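Local coordinates for epimerase domain-containing protein (PDB 6ZLK) that interconverts UDP-glucuronic acid and UDP-galacturonic acid as an NAD-dependent 4-epimerase of the epimerase/dehydratase family, at residues A189-L193 / I250-I254; P202-D208 / A265-K271; T231-I235 / S288-Q292. One frame throughout, in Å; residues are numbered along the deposited sequence.

Overall arrangement
Contacts 1 and 2 form one block beside the UDP-sugar, their centres about 10 Å apart; contact 3 lies across the molecule, its centre about 33 Å from that of contact 1 and 41 Å from that of contact 2. Helix 189-198 leads into strand 203-206 and helix 250-261 into strand 267-270, so contact 1 pairs the helices and contact 2 the strands that follow them. Contact 1 is buried and apolar between its helices, contact 2 is a surface sheet tied by main-chain hydrogen bonds, and both touch the nucleotide. Contact 3, partly buried, joins a loop to a helix end through one hydroxyl and aliphatic side chains.

Contact 1 (A189-L193 / I250-I254); sequences AFHRL and ILDII. With UGA (uridine-5'-diphosphate-glucuronic acid), chain F.
Phe190 reaches across from helix 189-198 and lays one face of its ring against Ile253 of helix 250-261. From Ile253 CB, which comes within 4.2 Å of Phe190 CE1, the side chain branches. CG2, anti to the backbone N, sits over the ring face, 4.0 Å from the centroid and 28° off the normal, a CH-pi contact. CG1 takes the other branch toward Phe190 CZ, and the terminal CD1 closes on the same carbon at 3.5 Å. The two side chains cross at about a right angle.

These are neighbouring helices of the substrate domain in this short-chain dehydrogenase-like fold, crossing at -45°; the axes of the two segments approach to 11.6 Å, and both helices face the bound UDP-sugar. Ile250 works for protein and ligand at once: its CD1 lies near the Phe190 ring plane, at the edge, and also 3.3 Å from UGA O4D of the ribose. Ala189 packs its CB on that CD1 while its backbone N donates to the alpha-phosphate oxygen UGA O2A at 3.1 Å. One turn on, Arg192 bends at chi3 (47°) and presents NE, in the guanidinium plane, to the uracil oxygen UGA O4 at 2.8 Å, with the N-H aimed almost straight. Farther along the helices, Leu193 CD1 touches both Ile250 CG2 and Ile254 CG1, and Leu203 of strand 203-206 touches both Leu193 and Ile254.

Contact 2 (P202-D208 / A265-K271); sequences PLTIFGD and ATKNFLK. With UGA (uridine-5'-diphosphate-glucuronic acid), chain F.
A two-stranded parallel sheet, 203-206 beside 267-270, forms the outer wall of the uracil site. Five backbone hydrogen bonds join the segments, beginning with Leu203 N to Thr266 O at 2.7 Å and ending with Gly207 N to Leu270 O. In between, Asn268 N reaches Leu203 O, Ile205 N reaches Asn268 O and Leu270 N reaches Ile205 O, so the bonds alternate in direction as parallel strands require.

Thr204, Phe206, Asn268 and Leu270 share one face of the sheet. Leu270 CD1 meets the edge of the Phe206 ring in its plane, 3.6 Å from Phe206 CE1, and also touches Thr204 CB. The Phe206 ring turns a face to the uracil, with UGA N3 3.7 Å above its plane and offset toward the rim. With CG anti to the carbonyl carbon (chi1 -53°), the ring lies over the face of the base and nearly parallel to it, while the backbone N of Phe206 holds UGA O2 at 2.9 Å. On the other face Ile205 CD1 packs on Phe269 CE1 at 3.7 Å and on the methylenes of Lys267, while Leu203 sets both methyls against Ala265 CB, with helices 189-198 and 250-261 beneath.

Thr204 O comes within 2.8 Å of UGA N3, and Thr204 OG1 is 3.0 Å from UGA O4, although Arg192 NH2 also bonds this hydroxyl. The strand thus presents polar atoms to O2, N3 and O4 of the base, a pattern consistent with selection of uracil.

Contact 3 (T231-I235 / S288-Q292); sequences TKKNI and STLLQ
Thr231 OG1 donates to Leu290 O at 2.7 Å, tying the loop after helix 218-230 to the C-terminal end of helix 285-291. The same hydroxyl closes an ST turn, accepting from Lys233 N at 3.1 Å with an N-H...O angle of 165°. With OG1 anti to the backbone N (chi1 -180°), the oxygen faces the helix end, and CG2 of Thr231 is left to touch Leu291 CD2.

Carbon contacts flank this hydrogen bond. Ile235 slides past Leu290 in the opposite direction, its CG2 3.8 Å from Leu290 CB, and crosses Leu291 at about a right angle, its CD1 4.0 Å from Leu291 CD2. On the more exposed side the chain of Lys233 runs over the last turn of the helix: CB passes Leu290 O, and CD, beyond the bend at chi2 (-130°), comes near Thr289 O and Leu290 CD2. Several of these side chains also pack on the Rossmann-type domain. Leu290 and Leu291 rest on Ile240 of strand 239-242, while Ile235 packs against Ala228 of helix 218-230 and, like Thr231, against Lys120 at the start of strand 120-126.

The helix ends at Leu291; at Gln292 phi turns positive, and the glutamine side chain swings back toward the loop. A water bridges the two segments, donating to Gln292 OE1 at 3.2 Å and to Thr231 OG1 at 3.3 Å.

Contact 1 (A189-L193 / I250-I254)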
loop_
_atom_site.group_PDB
_atom_site.type_symbol
_atom_site.label_atom_id
_atom_site.label_comp_id
_atom_site.label_asym_id
_atom_site.label_seq_id
_atom_site.Cartn_x
_atom_site.Cartn_y
_atom_site.Cartn_z
ATOM N N ALA A 189 -16.721 17.992 4.885
ATOM C CA ALA A 189 -17.370 19.090 4.179
ATOM C C ALA A 189 -18.638 19.513 4.901
ATOM O O ALA A 189 -18.867 20.737 5.092
ATOM C CB ALA A 189 -17.707 18.704 2.775
ATOM N N PHE A 190 -19.547 18.609 5.183
ATOM C CA PHE A 190 -20.877 19.046 5.650
ATOM C C PHE A 190 -20.736 19.748 6.988
ATOM O O PHE A 190 -21.451 20.732 7.215
ATOM C CB PHE A 190 -21.877 17.892 5.728
ATOM C CG PHE A 190 -22.273 17.299 4.393
ATOM C CD1 PHE A 190 -21.723 17.739 3.201
ATOM C CD2 PHE A 190 -23.190 16.266 4.372
ATOM C CE1 PHE A 190 -22.073 17.140 2.006
ATOM C CE2 PHE A 190 -23.553 15.678 3.177
ATOM C CZ PHE A 190 -23.019 16.150 1.991
ATOM N N HIS A 191 -19.909 19.234 7.866
ATOM C CA HIS A 191 -19.677 19.812 9.207
ATOM C C HIS A 191 -19.152 21.233 8.997
ATOM O O HIS A 191 -19.720 22.203 9.549
ATOM C CB HIS A 191 -18.701 18.979 9.978
ATOM C CG HIS A 191 -18.537 19.389 11.405
ATOM N ND1 HIS A 191 -18.616 18.459 12.395
ATOM C CD2 HIS A 191 -18.247 20.575 11.997
ATOM C CE1 HIS A 191 -18.434 19.065 13.574
ATOM N NE2 HIS A 191 -18.227 20.380 13.333
ATOM N N ARG A 192 -18.131 21.397 8.153
ATOM C CA ARG A 192 -17.562 22.745 7.875
ATOM C C ARG A 192 -18.614 23.671 7.303
ATOM O O ARG A 192 -18.679 24.845 7.761
ATOM C CB ARG A 192 -16.306 22.680 6.982
ATOM C CG ARG A 192 -15.129 21.997 7.642
ATOM C CD ARG A 192 -13.960 21.681 6.710
ATOM N NE ARG A 192 -13.622 22.836 5.867
ATOM C CZ ARG A 192 -12.836 23.824 6.256
ATOM N NH1 ARG A 192 -12.233 23.756 7.435
ATOM N NH2 ARG A 192 -12.658 24.884 5.472
ATOM N N LEU A 193 -19.311 23.255 6.251
ATOM C CA LEU A 193 -20.239 24.106 5.500
ATOM C C LEU A 193 -21.391 24.509 6.400
ATOM O O LEU A 193 -21.805 25.648 6.324
ATOM C CB LEU A 193 -20.743 23.357 4.265
ATOM C CG LEU A 193 -19.670 23.145 3.211
ATOM C CD1 LEU A 193 -20.205 22.221 2.128
ATOM C CD2 LEU A 193 -19.252 24.467 2.575
ATOM N N ILE A 250 -21.475 19.323 -4.310
ATOM C CA ILE A 250 -21.360 20.233 -3.174
ATOM C C ILE A 250 -22.298 21.415 -3.389
ATOM O O ILE A 250 -22.947 21.862 -2.399
ATOM C CB ILE A 250 -19.902 20.630 -2.964
ATOM C CG1 ILE A 250 -19.130 19.422 -2.452
ATOM C CG2 ILE A 250 -19.785 21.848 -2.093
ATOM C CD1 ILE A 250 -19.487 19.037 -1.031
ATOM N N LEU A 251 -22.475 21.873 -4.617
ATOM C CA LEU A 251 -23.425 22.978 -4.867
ATOM C C LEU A 251 -24.849 22.515 -4.560
ATOM O O LEU A 251 -25.644 23.339 -4.027
ATOM C CB LEU A 251 -23.298 23.438 -6.308
ATOM C CG LEU A 251 -21.999 24.167 -6.635
ATOM C CD1 LEU A 251 -21.965 24.458 -8.120
ATOM C CD2 LEU A 251 -21.807 25.415 -5.815
ATOM N N ASP A 252 -25.194 21.284 -4.898
ATOM C CA ASP A 252 -26.550 20.733 -4.651
ATOM C C ASP A 252 -26.780 20.732 -3.139
ATOM O O ASP A 252 -27.874 21.127 -2.717
ATOM C CB ASP A 252 -26.694 19.287 -5.142
ATOM C CG ASP A 252 -26.682 19.038 -6.632
ATOM O OD1 ASP A 252 -27.005 20.014 -7.353
ATOM O OD2 ASP A 252 -26.300 17.855 -7.051
ATOM N N ILE A 253 -25.794 20.276 -2.365
ATOM C CA ILE A 253 -25.872 20.168 -0.891
ATOM C C ILE A 253 -26.103 21.565 -0.328
ATOM O O ILE A 253 -26.963 21.731 0.584
ATOM C CB ILE A 253 -24.599 19.494 -0.341
ATOM C CG1 ILE A 253 -24.485 18.032 -0.775
ATOM C CG2 ILE A 253 -24.527 19.630 1.171
ATOM C CD1 ILE A 253 -25.541 17.131 -0.286
ATOM N N ILE A 254 -25.288 22.540 -0.774
ATOM C CA ILE A 254 -25.415 23.916 -0.262
ATOM C C ILE A 254 -26.857 24.373 -0.510
ATOM O O ILE A 254 -27.416 24.968 0.425
ATOM C CB ILE A 254 -24.367 24.840 -0.879
ATOM C CG1 ILE A 254 -22.978 24.471 -0.376
ATOM C CG2 ILE A 254 -24.718 26.288 -0.571
ATOM C CD1 ILE A 254 -21.851 25.175 -1.080
HETATM C "C1'" UGA F . -14.544 11.354 3.209
HETATM C "C2'" UGA F . -13.772 11.115 4.497
HETATM O "O2'" UGA F . -13.167 12.348 4.870
HETATM C "C3'" UGA F . -12.701 10.061 4.349
HETATM O "O3'" UGA F . -12.229 9.747 5.662
HETATM C "C4'" UGA F . -13.220 8.809 3.661
HETATM O "O4'" UGA F . -12.113 7.938 3.399
HETATM C "C5'" UGA F . -13.924 9.185 2.347
HETATM O "O5'" UGA F . -14.958 10.136 2.618
HETATM C "C6'" UGA F . -14.562 8.033 1.553
HETATM O "O'P" UGA F . -14.015 6.955 1.493
HETATM O "O'Q" UGA F . -15.579 8.230 0.943
HETATM P PB UGA F . -14.356 13.073 1.231
HETATM O O1B UGA F . -15.183 12.385 0.230
HETATM O O2B UGA F . -13.202 13.923 0.832
HETATM O O3B UGA F . -13.721 12.134 2.366
HETATM O O3A UGA F . -15.371 13.898 2.144
HETATM P PA UGA F . -15.585 15.422 2.572
HETATM O O1A UGA F . -14.438 15.829 3.388
HETATM O O2A UGA F . -16.953 15.511 3.112
HETATM O O5D UGA F . -15.500 16.192 1.158
HETATM C C5D UGA F . -16.438 16.007 0.116
HETATM C C4D UGA F . -16.203 17.072 -0.913
HETATM O O4D UGA F . -16.337 18.387 -0.320
HETATM C C3D UGA F . -14.816 17.044 -1.563
HETATM O O3D UGA F . -15.077 17.078 -2.969
HETATM C C2D UGA F . -14.118 18.310 -1.059
HETATM O O2D UGA F . -13.443 18.968 -2.119
HETATM C C1D UGA F . -15.281 19.233 -0.720
HETATM N N1 UGA F . -15.017 20.180 0.374
HETATM C C6 UGA F . -14.589 19.756 1.602
HETATM C C2 UGA F . -15.367 21.501 0.133
HETATM O O2 UGA F . -15.739 21.917 -0.958
HETATM N N3 UGA F . -15.255 22.315 1.214
HETATM C C4 UGA F . -14.830 21.966 2.475
HETATM O O4 UGA F . -14.753 22.849 3.325
HETATM C C5 UGA F . -14.463 20.584 2.643
#

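Contact 2 (P202-D208 / A265-K271)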
loop_
_atom_site.group_PDB
_atom_site.type_symbol
_atom_site.label_atom_id
_atom_site.label_comp_id
_atom_site.label_asym_id
_atom_site.label_seq_id
_atom_site.Cartn_x
_atom_site.Cartn_y
_atom_site.Cartn_z
ATOM N N PRO A 202 -18.413 32.946 4.944
ATOM C CA PRO A 202 -18.381 32.413 3.589
ATOM C C PRO A 202 -18.204 30.896 3.670
ATOM O O PRO A 202 -17.432 30.429 4.481
ATOM C CB PRO A 202 -17.156 33.098 2.972
ATOM C CG PRO A 202 -17.120 34.435 3.711
ATOM C CD PRO A 202 -17.413 34.017 5.135
ATOM N N LEU A 203 -18.882 30.206 2.757
ATOM C CA LEU A 203 -18.754 28.732 2.632
ATOM C C LEU A 203 -17.481 28.449 1.829
ATOM O O LEU A 203 -17.345 28.960 0.693
ATOM C CB LEU A 203 -19.994 28.155 1.989
ATOM C CG LEU A 203 -21.077 27.698 2.960
ATOM C CD1 LEU A 203 -21.532 28.805 3.865
ATOM C CD2 LEU A 203 -22.266 27.077 2.221
ATOM N N THR A 204 -16.597 27.619 2.369
ATOM C CA THR A 204 -15.328 27.273 1.701
ATOM C C THR A 204 -15.623 26.151 0.722
ATOM O O THR A 204 -15.856 25.038 1.188
ATOM C CB THR A 204 -14.229 26.900 2.691
ATOM O OG1 THR A 204 -14.656 25.820 3.518
ATOM C CG2 THR A 204 -13.771 28.065 3.556
ATOM N N ILE A 205 -15.508 26.412 -0.579
ATOM C CA ILE A 205 -15.781 25.388 -1.602
ATOM C C ILE A 205 -14.456 25.111 -2.291
ATOM O O ILE A 205 -13.880 26.059 -2.808
ATOM C CB ILE A 205 -16.845 25.885 -2.577
ATOM C CG1 ILE A 205 -18.150 26.169 -1.831
ATOM C CG2 ILE A 205 -17.026 24.883 -3.727
ATOM C CD1 ILE A 205 -19.222 26.866 -2.673
ATOM N N PHE A 206 -14.012 23.859 -2.343
ATOM C CA PHE A 206 -12.750 23.499 -3.022
ATOM C C PHE A 206 -13.089 23.236 -4.479
ATOM O O PHE A 206 -14.012 22.458 -4.794
ATOM C CB PHE A 206 -12.029 22.372 -2.260
ATOM C CG PHE A 206 -11.807 22.655 -0.803
ATOM C CD1 PHE A 206 -11.646 23.962 -0.344
ATOM C CD2 PHE A 206 -11.779 21.639 0.130
ATOM C CE1 PHE A 206 -11.440 24.231 1.000
ATOM C CE2 PHE A 206 -11.544 21.908 1.462
ATOM C CZ PHE A 206 -11.379 23.195 1.905
ATOM N N GLY A 207 -12.461 23.993 -5.366
ATOM C CA GLY A 207 -12.791 23.933 -6.787
ATOM C C GLY A 207 -14.142 24.551 -7.020
ATOM O O GLY A 207 -14.497 25.485 -6.271
ATOM N N ASP A 208 -14.896 24.075 -7.988
ATOM C CA ASP A 208 -16.111 24.815 -8.422
ATOM C C ASP A 208 -17.368 24.248 -7.729
ATOM O O ASP A 208 -18.432 24.805 -7.893
ATOM C CB ASP A 208 -16.282 24.805 -9.931
ATOM C CG ASP A 208 -16.423 23.430 -10.539
ATOM O OD1 ASP A 208 -16.680 22.467 -9.797
ATOM O OD2 ASP A 208 -16.223 23.328 -11.772
ATOM N N ALA A 265 -26.281 31.772 1.650
ATOM C CA ALA A 265 -24.841 31.607 1.951
ATOM C C ALA A 265 -23.971 32.378 0.943
ATOM O O ALA A 265 -24.271 32.388 -0.224
ATOM C CB ALA A 265 -24.486 30.142 1.934
ATOM N N THR A 266 -22.894 32.970 1.419
ATOM C CA THR A 266 -21.812 33.527 0.577
ATOM C C THR A 266 -20.865 32.382 0.245
ATOM O O THR A 266 -20.507 31.673 1.158
ATOM C CB THR A 266 -21.065 34.619 1.331
ATOM O OG1 THR A 266 -22.082 35.596 1.560
ATOM C CG2 THR A 266 -19.922 35.246 0.580
ATOM N N LYS A 267 -20.443 32.272 -1.009
ATOM C CA LYS A 267 -19.503 31.207 -1.422
ATOM C C LYS A 267 -18.103 31.770 -1.527
ATOM O O LYS A 267 -17.885 32.828 -2.149
ATOM C CB LYS A 267 -19.957 30.625 -2.748
ATOM C CG LYS A 267 -21.290 29.892 -2.658
ATOM C CD LYS A 267 -21.751 29.305 -3.943
ATOM C CE LYS A 267 -23.089 28.628 -3.796
ATOM N NZ LYS A 267 -24.199 29.621 -3.677
ATOM N N ASN A 268 -17.156 31.044 -0.964
ATOM C CA ASN A 268 -15.721 31.316 -1.137
ATOM C C ASN A 268 -15.130 30.157 -1.932
ATOM O O ASN A 268 -14.902 29.114 -1.335
ATOM C CB ASN A 268 -15.054 31.513 0.214
ATOM C CG ASN A 268 -13.579 31.823 0.125
ATOM O OD1 ASN A 268 -13.068 32.142 -0.954
ATOM N ND2 ASN A 268 -12.882 31.684 1.248
ATOM N N PHE A 269 -14.947 30.327 -3.238
ATOM C CA PHE A 269 -14.375 29.275 -4.092
ATOM C C PHE A 269 -12.858 29.292 -3.979
ATOM O O PHE A 269 -12.201 30.290 -4.364
ATOM C CB PHE A 269 -14.839 29.489 -5.511
ATOM C CG PHE A 269 -16.311 29.274 -5.725
ATOM C CD1 PHE A 269 -16.826 28.007 -5.846
ATOM C CD2 PHE A 269 -17.171 30.345 -5.864
ATOM C CE1 PHE A 269 -18.156 27.788 -6.119
ATOM C CE2 PHE A 269 -18.518 30.128 -6.098
ATOM C CZ PHE A 269 -19.006 28.860 -6.243
ATOM N N LEU A 270 -12.301 28.233 -3.432
ATOM C CA LEU A 270 -10.844 28.111 -3.241
ATOM C C LEU A 270 -10.288 27.178 -4.283
ATOM O O LEU A 270 -11.051 26.475 -4.942
ATOM C CB LEU A 270 -10.565 27.596 -1.840
ATOM C CG LEU A 270 -11.158 28.477 -0.749
ATOM C CD1 LEU A 270 -11.094 27.757 0.571
ATOM C CD2 LEU A 270 -10.448 29.820 -0.707
ATOM N N LYS A 271 -8.987 27.215 -4.426
ATOM C CA LYS A 271 -8.270 26.347 -5.381
ATOM C C LYS A 271 -8.593 24.892 -5.027
ATOM O O LYS A 271 -8.636 24.492 -3.841
ATOM C CB LYS A 271 -6.785 26.718 -5.339
ATOM C CG LYS A 271 -5.881 25.963 -6.301
ATOM C CD LYS A 271 -6.126 26.277 -7.760
ATOM C CE LYS A 271 -5.324 25.370 -8.677
ATOM N NZ LYS A 271 -5.880 23.991 -8.736
HETATM C "C1'" UGA F . -14.544 11.354 3.209
HETATM C "C2'" UGA F . -13.772 11.115 4.497
HETATM O "O2'" UGA F . -13.167 12.348 4.870
HETATM C "C3'" UGA F . -12.701 10.061 4.349
HETATM O "O3'" UGA F . -12.229 9.747 5.662
HETATM C "C4'" UGA F . -13.220 8.809 3.661
HETATM O "O4'" UGA F . -12.113 7.938 3.399
HETATM C "C5'" UGA F . -13.924 9.185 2.347
HETATM O "O5'" UGA F . -14.958 10.136 2.618
HETATM C "C6'" UGA F . -14.562 8.033 1.553
HETATM O "O'P" UGA F . -14.015 6.955 1.493
HETATM O "O'Q" UGA F . -15.579 8.230 0.943
HETATM P PB UGA F . -14.356 13.073 1.231
HETATM O O1B UGA F . -15.183 12.385 0.230
HETATM O O2B UGA F . -13.202 13.923 0.832
HETATM O O3B UGA F . -13.721 12.134 2.366
HETATM O O3A UGA F . -15.371 13.898 2.144
HETATM P PA UGA F . -15.585 15.422 2.572
HETATM O O1A UGA F . -14.438 15.829 3.388
HETATM O O2A UGA F . -16.953 15.511 3.112
HETATM O O5D UGA F . -15.500 16.192 1.158
HETATM C C5D UGA F . -16.438 16.007 0.116
HETATM C C4D UGA F . -16.203 17.072 -0.913
HETATM O O4D UGA F . -16.337 18.387 -0.320
HETATM C C3D UGA F . -14.816 17.044 -1.563
HETATM O O3D UGA F . -15.077 17.078 -2.969
HETATM C C2D UGA F . -14.118 18.310 -1.059
HETATM O O2D UGA F . -13.443 18.968 -2.119
HETATM C C1D UGA F . -15.281 19.233 -0.720
HETATM N N1 UGA F . -15.017 20.180 0.374
HETATM C C6 UGA F . -14.589 19.756 1.602
HETATM C C2 UGA F . -15.367 21.501 0.133
HETATM O O2 UGA F . -15.739 21.917 -0.958
HETATM N N3 UGA F . -15.255 22.315 1.214
HETATM C C4 UGA F . -14.830 21.966 2.475
HETATM O O4 UGA F . -14.753 22.849 3.325
HETATM C C5 UGA F . -14.463 20.584 2.643
#

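Contact 3 (T231-I235 / S288-Q292)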
loop_
_atom_site.group_PDB
_atom_site.type_symbol
_atom_site.label_atom_id
_atom_site.label_comp_id
_atom_site.label_asym_id
_atom_site.label_seq_id
_atom_site.Cartn_x
_atom_site.Cartn_y
_atom_site.Cartn_z
ATOM N N THR A 231 -25.286 -11.169 8.674
ATOM C CA THR A 231 -25.795 -11.839 7.452
ATOM C C THR A 231 -25.634 -13.354 7.626
ATOM O O THR A 231 -24.617 -13.819 8.222
ATOM C CB THR A 231 -25.060 -11.359 6.194
ATOM O OG1 THR A 231 -25.643 -12.068 5.090
ATOM C CG2 THR A 231 -23.582 -11.650 6.200
ATOM N N LYS A 232 -26.532 -14.096 6.991
ATOM C CA LYS A 232 -26.430 -15.575 6.914
ATOM C C LYS A 232 -25.525 -16.009 5.758
ATOM O O LYS A 232 -25.115 -17.199 5.756
ATOM C CB LYS A 232 -27.843 -16.154 6.794
ATOM C CG LYS A 232 -28.673 -15.993 8.066
ATOM C CD LYS A 232 -27.854 -16.295 9.315
ATOM C CE LYS A 232 -28.669 -16.401 10.592
ATOM N NZ LYS A 232 -27.781 -16.470 11.775
ATOM N N LYS A 233 -25.185 -15.105 4.840
ATOM C CA LYS A 233 -24.366 -15.435 3.657
ATOM C C LYS A 233 -22.906 -15.583 4.098
ATOM O O LYS A 233 -22.517 -14.928 5.066
ATOM C CB LYS A 233 -24.554 -14.379 2.575
ATOM C CG LYS A 233 -25.942 -14.340 1.958
ATOM C CD LYS A 233 -25.903 -14.347 0.444
ATOM C CE LYS A 233 -27.214 -14.737 -0.198
ATOM N NZ LYS A 233 -28.368 -14.389 0.664
ATOM N N ASN A 234 -22.141 -16.456 3.447
ATOM C CA ASN A 234 -20.679 -16.540 3.652
ATOM C C ASN A 234 -20.068 -15.376 2.870
ATOM O O ASN A 234 -20.087 -15.406 1.638
ATOM C CB ASN A 234 -20.055 -17.888 3.284
ATOM C CG ASN A 234 -18.651 -17.979 3.854
ATOM O OD1 ASN A 234 -17.856 -17.068 3.692
ATOM N ND2 ASN A 234 -18.337 -19.055 4.554
ATOM N N ILE A 235 -19.516 -14.393 3.583
ATOM C CA ILE A 235 -18.925 -13.176 2.981
ATOM C C ILE A 235 -17.419 -13.088 3.239
ATOM O O ILE A 235 -16.792 -12.062 2.911
ATOM C CB ILE A 235 -19.667 -11.912 3.456
ATOM C CG1 ILE A 235 -19.508 -11.676 4.958
ATOM C CG2 ILE A 235 -21.127 -11.991 3.059
ATOM C CD1 ILE A 235 -20.028 -10.334 5.420
ATOM N N SER A 288 -26.261 -5.374 -1.587
ATOM C CA SER A 288 -27.666 -5.837 -1.665
ATOM C C SER A 288 -27.721 -7.371 -1.602
ATOM O O SER A 288 -28.474 -7.918 -0.825
ATOM C CB SER A 288 -28.349 -5.309 -2.932
ATOM O OG SER A 288 -29.646 -5.875 -2.996
ATOM N N THR A 289 -26.932 -8.046 -2.426
ATOM C CA THR A 289 -26.888 -9.520 -2.519
ATOM C C THR A 289 -26.434 -10.118 -1.188
ATOM O O THR A 289 -27.124 -11.003 -0.676
ATOM C CB THR A 289 -25.966 -10.008 -3.623
ATOM O OG1 THR A 289 -26.378 -9.439 -4.868
ATOM C CG2 THR A 289 -25.933 -11.517 -3.713
ATOM N N LEU A 290 -25.316 -9.658 -0.641
ATOM C CA LEU A 290 -24.674 -10.349 0.503
ATOM C C LEU A 290 -25.209 -9.899 1.847
ATOM O O LEU A 290 -25.158 -10.750 2.737
ATOM C CB LEU A 290 -23.175 -10.150 0.435
ATOM C CG LEU A 290 -22.503 -10.698 -0.806
ATOM C CD1 LEU A 290 -21.043 -10.368 -0.772
ATOM C CD2 LEU A 290 -22.678 -12.194 -0.933
ATOM N N LEU A 291 -25.680 -8.644 1.945
ATOM C CA LEU A 291 -26.027 -8.039 3.253
ATOM C C LEU A 291 -27.496 -7.633 3.294
ATOM O O LEU A 291 -27.907 -7.173 4.346
ATOM C CB LEU A 291 -25.169 -6.822 3.545
ATOM C CG LEU A 291 -23.668 -7.010 3.390
ATOM C CD1 LEU A 291 -22.983 -5.699 3.687
ATOM C CD2 LEU A 291 -23.146 -8.143 4.273
ATOM N N GLN A 292 -28.247 -7.767 2.201
ATOM C CA GLN A 292 -29.594 -7.177 2.102
ATOM C C GLN A 292 -29.502 -5.683 2.429
ATOM O O GLN A 292 -30.437 -5.102 2.940
ATOM C CB GLN A 292 -30.595 -7.959 2.953
ATOM C CG GLN A 292 -30.820 -9.369 2.436
ATOM C CD GLN A 292 -31.967 -9.974 3.206
ATOM O OE1 GLN A 292 -31.788 -10.470 4.318
ATOM N NE2 GLN A 292 -33.169 -9.853 2.661
HETATM O O HOH W 1 -28.606 -10.947 4.309
#